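Local coordinates for protein interacting with Hsp90 1 (PDB 4CGU) that takes part in pre-rRNA processing and is required for the interaction of NOP58 with snoRNA, at residues B[109-114]-B[145-150]. Sequence-based numbering, arbitrary orientation.
Sequences DRFSPS and IFHIRK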
loop_
_atom_site.group_PDB
_atom_site.type_symbol
_atom_site.label_atom_id
_atom_site.label_comp_id
_atom_site.label_asym_id
_atom_site.label_seq_id
_atom_site.Cartn_x
_atom_site.Cartn_y
_atom_site.Cartn_z
ATOM N N ASP B 109 8.117 23.853 0.614
ATOM C CA ASP B 109 8.270 22.586 1.320
ATOM C C ASP B 109 8.435 21.401 0.372
ATOM O O ASP B 109 7.571 21.142 -0.470
ATOM C CB ASP B 109 7.066 22.343 2.235
ATOM C CG ASP B 109 7.183 23.063 3.565
ATOM O OD1 ASP B 109 8.216 22.888 4.242
ATOM O OD2 ASP B 109 6.245 23.805 3.929
ATOM N N ARG B 110 9.547 20.685 0.517
ATOM C CA ARG B 110 9.755 19.439 -0.209
ATOM C C ARG B 110 9.380 18.260 0.691
ATOM O O ARG B 110 9.845 18.162 1.826
ATOM C CB ARG B 110 11.207 19.324 -0.673
ATOM N N PHE B 111 8.527 17.375 0.183
ATOM C CA PHE B 111 8.016 16.256 0.971
ATOM C C PHE B 111 8.097 14.950 0.194
ATOM O O PHE B 111 7.440 14.796 -0.837
ATOM C CB PHE B 111 6.551 16.489 1.341
ATOM C CG PHE B 111 6.335 17.566 2.363
ATOM C CD1 PHE B 111 7.120 17.636 3.499
ATOM C CD2 PHE B 111 5.330 18.501 2.190
ATOM C CE1 PHE B 111 6.908 18.625 4.441
ATOM C CE2 PHE B 111 5.115 19.491 3.126
ATOM C CZ PHE B 111 5.903 19.552 4.254
ATOM N N SER B 112 8.883 14.005 0.694
ATOM C CA SER B 112 8.917 12.663 0.122
ATOM C C SER B 112 8.671 11.622 1.214
ATOM O O SER B 112 9.586 10.915 1.624
ATOM C CB SER B 112 10.258 12.408 -0.574
ATOM O OG SER B 112 10.355 11.071 -1.031
ATOM N N PRO B 113 7.424 11.529 1.692
ATOM C CA PRO B 113 7.142 10.666 2.840
ATOM C C PRO B 113 7.331 9.186 2.537
ATOM O O PRO B 113 7.173 8.742 1.398
ATOM C CB PRO B 113 5.667 10.958 3.149
ATOM C CG PRO B 113 5.380 12.269 2.487
ATOM C CD PRO B 113 6.230 12.271 1.258
ATOM N N SER B 114 7.667 8.431 3.573
ATOM C CA SER B 114 7.820 6.991 3.459
ATOM C C SER B 114 7.318 6.327 4.734
ATOM O O SER B 114 7.392 6.905 5.805
ATOM C CB SER B 114 9.287 6.627 3.216
ATOM O OG SER B 114 10.087 7.051 4.304
ATOM N N ILE B 145 -2.423 11.352 2.238
ATOM C CA ILE B 145 -1.702 12.586 2.529
ATOM C C ILE B 145 -2.047 13.690 1.531
ATOM O O ILE B 145 -1.791 13.562 0.334
ATOM C CB ILE B 145 -0.177 12.362 2.502
ATOM C CG1 ILE B 145 0.225 11.259 3.484
ATOM C CG2 ILE B 145 0.553 13.654 2.821
ATOM C CD1 ILE B 145 1.718 11.016 3.547
ATOM N N PHE B 146 -2.625 14.777 2.039
ATOM C CA PHE B 146 -2.973 15.938 1.229
ATOM C C PHE B 146 -2.103 17.125 1.609
ATOM O O PHE B 146 -1.833 17.362 2.783
ATOM C CB PHE B 146 -4.437 16.324 1.434
ATOM C CG PHE B 146 -5.405 15.216 1.150
ATOM C CD1 PHE B 146 -5.820 14.957 -0.145
ATOM C CD2 PHE B 146 -5.906 14.437 2.180
ATOM C CE1 PHE B 146 -6.715 13.939 -0.408
ATOM C CE2 PHE B 146 -6.801 13.422 1.924
ATOM C CZ PHE B 146 -7.209 13.172 0.628
ATOM N N HIS B 147 -1.669 17.886 0.617
ATOM C CA HIS B 147 -0.875 19.072 0.896
ATOM C C HIS B 147 -1.587 20.308 0.374
ATOM O O HIS B 147 -1.909 20.395 -0.810
ATOM C CB HIS B 147 0.517 18.940 0.280
ATOM C CG HIS B 147 1.392 20.134 0.490
ATOM N ND1 HIS B 147 2.074 20.746 -0.539
ATOM C CD2 HIS B 147 1.700 20.830 1.611
ATOM C CE1 HIS B 147 2.765 21.765 -0.063
ATOM N NE2 HIS B 147 2.556 21.839 1.238
ATOM N N ILE B 148 -1.864 21.247 1.273
ATOM C CA ILE B 148 -2.384 22.549 0.878
ATOM C C ILE B 148 -1.273 23.592 0.994
ATOM O O ILE B 148 -0.864 23.993 2.096
ATOM C CB ILE B 148 -3.635 22.949 1.675
ATOM C CG1 ILE B 148 -4.653 21.801 1.650
ATOM C CG2 ILE B 148 -4.245 24.225 1.103
ATOM C CD1 ILE B 148 -6.010 22.163 2.221
ATOM N N ARG B 149 -0.782 24.000 -0.171
ATOM C CA ARG B 149 0.403 24.838 -0.289
ATOM C C ARG B 149 0.197 26.202 0.355
ATOM O O ARG B 149 1.038 26.665 1.122
ATOM C CB ARG B 149 0.759 25.007 -1.764
ATOM C CG ARG B 149 2.225 25.246 -2.035
ATOM C CD ARG B 149 2.384 26.028 -3.322
ATOM N NE ARG B 149 1.654 27.291 -3.251
ATOM C CZ ARG B 149 1.272 27.999 -4.309
ATOM N NH1 ARG B 149 1.545 27.567 -5.534
ATOM N NH2 ARG B 149 0.611 29.135 -4.140
ATOM N N LYS B 150 -0.931 26.833 0.042
ATOM C CA LYS B 150 -1.262 28.151 0.575
ATOM C C LYS B 150 -1.178 28.174 2.097
ATOM O O LYS B 150 -0.697 29.140 2.691
ATOM C CB LYS B 150 -2.664 28.574 0.123
ATOM C CG LYS B 150 -3.173 29.842 0.781
ATOM C CD LYS B 150 -4.451 30.333 0.134
ATOM C CE LYS B 150 -4.889 31.658 0.736
ATOM N NZ LYS B 150 -6.085 32.224 0.048
#
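Phe-111 and His-147 form a T-shaped aromatic pair. The edge of the phenyl ring points at a face of the imidazole. The ring planes stand at 86°, and the centroids are 5.5 Å apart. The CB of His-147 leaves strand 144-148 toward the 109-114 loop. CG lies anti to the backbone N (chi1 179°), which carries the imidazole out to the phenyl edge. CD2 and NE2 do the touching: Phe-111 CE2 is 4.0 Å from His-147 NE2 and equally near its CD2. The backbone N of Arg-149 lies over the centre of the other imidazole face, 4.1 Å above the plane. The ring therefore sits between the phenyl edge and its own chain. ND1 is hydrogen-bonded to an acidic side chain of the chain of another protein. NE2 is buried and has no hydrogen-bonding partner in the model. Asp-109 OD2 is 5.0 Å from His-147 NE2, too far to bond; with the acid at ND1, it could favour a positive charge on the imidazole. The Asp-109 carboxylate is held by Tyr-81 and Asn-101.

A second, apolar touch lies further along the loop. Ile-145 is extended (chi2 -178°) and lays CD1 4.0 Å from CB of Pro-113 and equally near its CG, so the methyl sits on two ring carbons. No hydrogen bond joins the two segments.

Both segments belong to the C-terminal CS domain, a beta sandwich of the HSP20 clan. The loop leads into strand 114-116 of the three-stranded sheet. Strand 144-148 is outermost in the four-stranded sheet within this chain. Leu-154 on adjacent strand 153-157 packs against both Phe-111 and His-147. A strand of the other protein pairs antiparallel with Ile-145, Phe-146, His-147 and also Ser-114, so it meets both segments and the sheet continues across the interface.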